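Local coordinates for M152 protein (Murid herpesvirus 1, PDB 4G59) that probably acts as a viral immunoevasin with an MHC class I-like fold, engaging host NKG2D ligands of the RAE-1 family to blunt natural killer cell recognition, at residues L207-I219 with L242-T256. Residues are numbered along the deposited sequence; the frame is centred on the assembly and turned at random.
With NAG (2-acetamido-2-deoxy-beta-D-glucopyranose), chain F.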
loop_
_atom_site.group_PDB
_atom_site.type_symbol
_atom_site.label_atom_id
_atom_site.label_comp_id
_atom_site.label_asym_id
_atom_site.label_seq_id
_atom_site.Cartn_x
_atom_site.Cartn_y
_atom_site.Cartn_z
ATOM N N LEU B 207 5.311 10.458 -11.275
ATOM C CA LEU B 207 5.731 11.466 -10.296
ATOM C C LEU B 207 5.029 11.273 -8.955
ATOM O O LEU B 207 3.962 10.639 -8.878
ATOM C CB LEU B 207 5.497 12.882 -10.834
ATOM C CG LEU B 207 6.388 13.273 -12.007
ATOM C CD1 LEU B 207 5.831 14.468 -12.778
ATOM C CD2 LEU B 207 7.817 13.553 -11.481
ATOM N N ALA B 208 5.627 11.808 -7.892
ATOM C CA ALA B 208 4.987 11.733 -6.577
ATOM C C ALA B 208 3.887 12.774 -6.448
ATOM O O ALA B 208 4.046 13.773 -5.767
ATOM C CB ALA B 208 5.994 11.877 -5.456
ATOM N N TYR B 209 2.765 12.530 -7.106
ATOM C CA TYR B 209 1.668 13.473 -7.084
ATOM C C TYR B 209 1.023 13.532 -5.713
ATOM O O TYR B 209 1.025 12.561 -4.951
ATOM C CB TYR B 209 0.602 13.079 -8.104
ATOM C CG TYR B 209 1.100 12.930 -9.526
ATOM C CD1 TYR B 209 1.253 14.033 -10.356
ATOM C CD2 TYR B 209 1.376 11.675 -10.048
ATOM C CE1 TYR B 209 1.692 13.880 -11.678
ATOM C CE2 TYR B 209 1.812 11.512 -11.349
ATOM C CZ TYR B 209 1.976 12.607 -12.152
ATOM O OH TYR B 209 2.414 12.409 -13.443
ATOM N N ASN B 210 0.476 14.698 -5.399
ATOM C CA ASN B 210 -0.267 14.877 -4.169
ATOM C C ASN B 210 -1.684 15.314 -4.503
ATOM O O ASN B 210 -1.890 16.307 -5.200
ATOM C CB ASN B 210 0.412 15.915 -3.276
ATOM C CG ASN B 210 -0.323 16.129 -1.968
ATOM O OD1 ASN B 210 -1.350 15.501 -1.711
ATOM N ND2 ASN B 210 0.199 17.020 -1.134
ATOM N N ILE B 211 -2.660 14.575 -3.993
ATOM C CA ILE B 211 -4.055 14.926 -4.188
ATOM C C ILE B 211 -4.665 15.279 -2.821
ATOM O O ILE B 211 -4.481 14.548 -1.843
ATOM C CB ILE B 211 -4.815 13.786 -4.880
ATOM C CG1 ILE B 211 -6.275 14.138 -5.085
ATOM C CG2 ILE B 211 -4.734 12.512 -4.095
ATOM C CD1 ILE B 211 -6.912 13.292 -6.206
ATOM N N SER B 212 -5.350 16.415 -2.754
ATOM C CA SER B 212 -5.963 16.873 -1.524
ATOM C C SER B 212 -7.149 17.744 -1.932
ATOM O O SER B 212 -7.341 18.002 -3.128
ATOM C CB SER B 212 -4.954 17.658 -0.683
ATOM O OG SER B 212 -4.623 18.895 -1.299
ATOM N N LEU B 213 -7.956 18.173 -0.962
ATOM C CA LEU B 213 -9.134 18.999 -1.257
ATOM C C LEU B 213 -8.828 20.445 -0.917
ATOM O O LEU B 213 -8.113 20.710 0.046
ATOM C CB LEU B 213 -10.343 18.531 -0.445
ATOM C CG LEU B 213 -11.726 18.697 -1.063
ATOM C CD1 LEU B 213 -11.880 17.690 -2.190
ATOM C CD2 LEU B 213 -12.827 18.519 -0.004
ATOM N N ALA B 214 -9.390 21.377 -1.681
ATOM C CA ALA B 214 -8.990 22.783 -1.605
ATOM C C ALA B 214 -9.168 23.401 -0.225
ATOM O O ALA B 214 -8.344 24.206 0.213
ATOM C CB ALA B 214 -9.728 23.599 -2.645
ATOM N N ASN B 215 -10.251 23.040 0.456
ATOM C CA ASN B 215 -10.542 23.655 1.746
ATOM C C ASN B 215 -9.927 22.918 2.931
ATOM O O ASN B 215 -10.160 23.293 4.076
ATOM C CB ASN B 215 -12.057 23.855 1.936
ATOM C CG ASN B 215 -12.790 22.561 2.260
ATOM O OD1 ASN B 215 -12.308 21.460 1.974
ATOM N ND2 ASN B 215 -13.967 22.689 2.862
ATOM N N GLY B 216 -9.154 21.865 2.665
ATOM C CA GLY B 216 -8.421 21.193 3.727
ATOM C C GLY B 216 -9.061 19.943 4.314
ATOM O O GLY B 216 -8.411 19.183 5.052
ATOM N N VAL B 217 -10.334 19.728 4.005
ATOM C CA VAL B 217 -11.042 18.530 4.470
ATOM C C VAL B 217 -10.293 17.260 4.087
ATOM O O VAL B 217 -9.886 17.127 2.931
ATOM C CB VAL B 217 -12.432 18.456 3.848
ATOM C CG1 VAL B 217 -13.068 17.101 4.145
ATOM C CG2 VAL B 217 -13.293 19.580 4.375
ATOM N N ASP B 218 -10.109 16.328 5.024
ATOM C CA ASP B 218 -9.355 15.106 4.709
ATOM C C ASP B 218 -10.059 14.224 3.673
ATOM O O ASP B 218 -11.291 14.146 3.616
ATOM C CB ASP B 218 -9.023 14.294 5.963
ATOM C CG ASP B 218 -7.983 14.975 6.841
ATOM O OD1 ASP B 218 -7.069 15.629 6.285
ATOM O OD2 ASP B 218 -8.086 14.855 8.087
ATOM N N ILE B 219 -9.254 13.590 2.833
ATOM C CA ILE B 219 -9.734 12.602 1.882
ATOM C C ILE B 219 -8.812 11.401 1.972
ATOM O O ILE B 219 -7.715 11.485 2.516
ATOM C CB ILE B 219 -9.709 13.139 0.434
ATOM C CG1 ILE B 219 -8.322 13.665 0.071
ATOM C CG2 ILE B 219 -10.738 14.239 0.242
ATOM C CD1 ILE B 219 -8.313 14.314 -1.293
ATOM N N LEU B 242 -18.108 17.687 4.510
ATOM C CA LEU B 242 -18.152 19.056 4.017
ATOM C C LEU B 242 -19.129 19.924 4.816
ATOM O O LEU B 242 -19.211 21.138 4.604
ATOM C CB LEU B 242 -18.511 19.081 2.526
ATOM C CG LEU B 242 -17.425 18.574 1.567
ATOM C CD1 LEU B 242 -17.697 19.033 0.158
ATOM C CD2 LEU B 242 -16.038 19.029 2.013
ATOM N N ASN B 243 -19.849 19.292 5.742
ATOM C CA ASN B 243 -20.856 19.963 6.561
ATOM C C ASN B 243 -21.852 20.746 5.711
ATOM O O ASN B 243 -21.768 21.970 5.616
ATOM C CB ASN B 243 -20.208 20.885 7.608
ATOM C CG ASN B 243 -19.133 20.186 8.433
ATOM O OD1 ASN B 243 -19.177 18.974 8.651
ATOM N ND2 ASN B 243 -18.160 20.959 8.903
ATOM N N GLY B 244 -22.772 20.033 5.069
ATOM C CA GLY B 244 -23.857 20.664 4.336
ATOM C C GLY B 244 -23.498 21.317 3.012
ATOM O O GLY B 244 -24.345 21.428 2.124
ATOM N N SER B 245 -22.252 21.762 2.874
ATOM C CA SER B 245 -21.819 22.378 1.630
ATOM C C SER B 245 -21.748 21.344 0.516
ATOM O O SER B 245 -21.936 20.146 0.745
ATOM C CB SER B 245 -20.474 23.084 1.794
ATOM O OG SER B 245 -20.074 23.689 0.576
ATOM N N THR B 246 -21.477 21.828 -0.689
ATOM C CA THR B 246 -21.527 21.017 -1.893
ATOM C C THR B 246 -20.556 21.626 -2.885
ATOM O O THR B 246 -20.514 21.247 -4.058
ATOM C CB THR B 246 -22.936 21.037 -2.493
ATOM O OG1 THR B 246 -22.918 20.428 -3.789
ATOM C CG2 THR B 246 -23.431 22.474 -2.613
ATOM N N ASP B 247 -19.788 22.593 -2.398
ATOM C CA ASP B 247 -18.754 23.218 -3.201
ATOM C C ASP B 247 -17.382 22.786 -2.694
ATOM O O ASP B 247 -16.973 23.111 -1.572
ATOM C CB ASP B 247 -18.892 24.740 -3.180
ATOM C CG ASP B 247 -17.824 25.434 -4.003
ATOM O OD1 ASP B 247 -17.407 24.875 -5.044
ATOM O OD2 ASP B 247 -17.404 26.540 -3.597
ATOM N N PHE B 248 -16.684 22.035 -3.537
ATOM C CA PHE B 248 -15.382 21.490 -3.197
ATOM C C PHE B 248 -14.558 21.410 -4.470
ATOM O O PHE B 248 -15.100 21.409 -5.582
ATOM C CB PHE B 248 -15.542 20.085 -2.616
ATOM C CG PHE B 248 -16.206 19.126 -3.559
ATOM C CD1 PHE B 248 -15.457 18.365 -4.444
ATOM C CD2 PHE B 248 -17.581 18.992 -3.568
ATOM C CE1 PHE B 248 -16.069 17.497 -5.306
ATOM C CE2 PHE B 248 -18.190 18.121 -4.427
ATOM C CZ PHE B 248 -17.437 17.379 -5.298
ATOM N N ALA B 249 -13.245 21.335 -4.318
ATOM C CA ALA B 249 -12.412 21.032 -5.471
ATOM C C ALA B 249 -11.267 20.151 -5.055
ATOM O O ALA B 249 -10.670 20.342 -3.987
ATOM C CB ALA B 249 -11.904 22.301 -6.144
ATOM N N PHE B 250 -10.970 19.166 -5.896
ATOM C CA PHE B 250 -9.794 18.345 -5.662
ATOM C C PHE B 250 -8.613 19.090 -6.240
ATOM O O PHE B 250 -8.700 19.624 -7.344
ATOM C CB PHE B 250 -9.950 16.996 -6.357
ATOM C CG PHE B 250 -10.967 16.092 -5.700
ATOM C CD1 PHE B 250 -10.582 15.219 -4.708
ATOM C CD2 PHE B 250 -12.301 16.115 -6.087
ATOM C CE1 PHE B 250 -11.506 14.378 -4.098
ATOM C CE2 PHE B 250 -13.247 15.274 -5.473
ATOM C CZ PHE B 250 -12.846 14.406 -4.481
ATOM N N VAL B 251 -7.513 19.150 -5.496
ATOM C CA VAL B 251 -6.278 19.722 -6.025
ATOM C C VAL B 251 -5.251 18.615 -6.175
ATOM O O VAL B 251 -4.990 17.862 -5.230
ATOM C CB VAL B 251 -5.712 20.850 -5.143
ATOM C CG1 VAL B 251 -4.450 21.439 -5.779
ATOM C CG2 VAL B 251 -6.750 21.932 -4.961
ATOM N N ILE B 252 -4.701 18.514 -7.384
ATOM C CA ILE B 252 -3.701 17.513 -7.707
ATOM C C ILE B 252 -2.436 18.267 -8.035
ATOM O O ILE B 252 -2.423 19.089 -8.949
ATOM C CB ILE B 252 -4.125 16.708 -8.930
ATOM C CG1 ILE B 252 -5.438 15.984 -8.657
ATOM C CG2 ILE B 252 -3.079 15.693 -9.265
ATOM C CD1 ILE B 252 -6.072 15.353 -9.905
ATOM N N SER B 253 -1.374 18.018 -7.287
ATOM C CA SER B 253 -0.157 18.779 -7.486
ATOM C C SER B 253 1.051 17.898 -7.797
ATOM O O SER B 253 1.189 16.793 -7.281
ATOM C CB SER B 253 0.113 19.646 -6.270
ATOM O OG SER B 253 0.608 18.848 -5.231
ATOM N N SER B 254 1.918 18.408 -8.664
ATOM C CA SER B 254 3.062 17.665 -9.171
ATOM C C SER B 254 4.350 18.329 -8.708
ATOM O O SER B 254 4.430 19.556 -8.632
ATOM C CB SER B 254 3.020 17.659 -10.694
ATOM O OG SER B 254 4.270 17.263 -11.224
ATOM N N PRO B 255 5.360 17.519 -8.374
ATOM C CA PRO B 255 6.612 18.116 -7.903
ATOM C C PRO B 255 7.250 18.971 -8.995
ATOM O O PRO B 255 8.091 19.807 -8.683
ATOM C CB PRO B 255 7.508 16.897 -7.603
ATOM C CG PRO B 255 6.582 15.711 -7.548
ATOM C CD PRO B 255 5.370 16.039 -8.345
ATOM N N THR B 256 6.860 18.770 -10.253
ATOM C CA THR B 256 7.416 19.584 -11.332
ATOM C C THR B 256 6.817 20.987 -11.388
ATOM O O THR B 256 7.234 21.805 -12.212
ATOM C CB THR B 256 7.288 18.908 -12.681
ATOM O OG1 THR B 256 5.901 18.730 -12.982
ATOM C CG2 THR B 256 7.965 17.579 -12.642
HETATM C C1 NAG F . 0.720 16.917 0.153
HETATM C C2 NAG F . 2.095 17.564 0.040
HETATM C C3 NAG F . 2.765 17.546 1.405
HETATM C C4 NAG F . 1.853 18.273 2.375
HETATM C C5 NAG F . 0.510 17.553 2.393
HETATM C C6 NAG F . -0.440 18.186 3.401
HETATM C C7 NAG F . 3.311 17.441 -2.054
HETATM C C8 NAG F . 4.148 16.606 -2.979
HETATM N N2 NAG F . 2.907 16.857 -0.929
HETATM O O3 NAG F . 4.010 18.201 1.336
HETATM O O4 NAG F . 2.418 18.260 3.665
HETATM O O5 NAG F . -0.050 17.632 1.100
HETATM O O6 NAG F . -1.681 17.519 3.360
HETATM O O7 NAG F . 3.028 18.602 -2.346
HETATM O O HOH W 1 -12.491 21.927 -1.219
#
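The shortest polar bond between the two strands runs from Val-251 N to Ser-212 O, 2.6 Å long and nearly along the C=O axis; with the return bond from Ser-212 N to Val-251 O it makes Ser-212 and Val-251 a hydrogen-bonded pair. Asn-210 pairs with Ser-253 in the same way, so the antiparallel pattern is regular. Past the strand end Ala-249 O accepts from Ala-214 N (2.8 Å), with the CA-H of Leu-213 as a lesser contact. Just beyond, water 1 accepts from both Asn-215 N and Ala-249 N, so the pairing continues through solvent where the chain leaves strand 210-213 in a type I turn from Leu-213 to Gly-216.

Alternation of side chains then gives the two faces different characters. On the one carrying Leu-213 and Phe-250, Leu-213 sets CD1 over the centre of the Phe-250 ring, 3.8 Å from its centroid and 12° off the normal, a CH-pi contact. An off-staggered chi1 of -149° accompanies this splitting of its methyls, for CD2 reaches Leu-242 CD2 at 3.8 Å. Ile-219 CD1 meets the Phe-250 ring at its edge, and Ile-211 lies alongside Ile-252, both pointing the same way. The other face bears the sugar: Asn-210 ND2 is bonded covalently to C1 of NAG, an N-linked glycan, and Ser-253 OG lies 3.5 Å from Asn-210 CB.

In the fold, strand 210-213 is one of the two edge strands of a four-stranded antiparallel sheet within this chain, and 250-253 separates it from 258-264. Phe-250 packs on strands 196-203 and 231-238 of a second sheet, Ile-211 and Ile-219 on Ala-235 of the latter strand, an arrangement consistent with the immunoglobulin-like sandwich of MHC class I relatives.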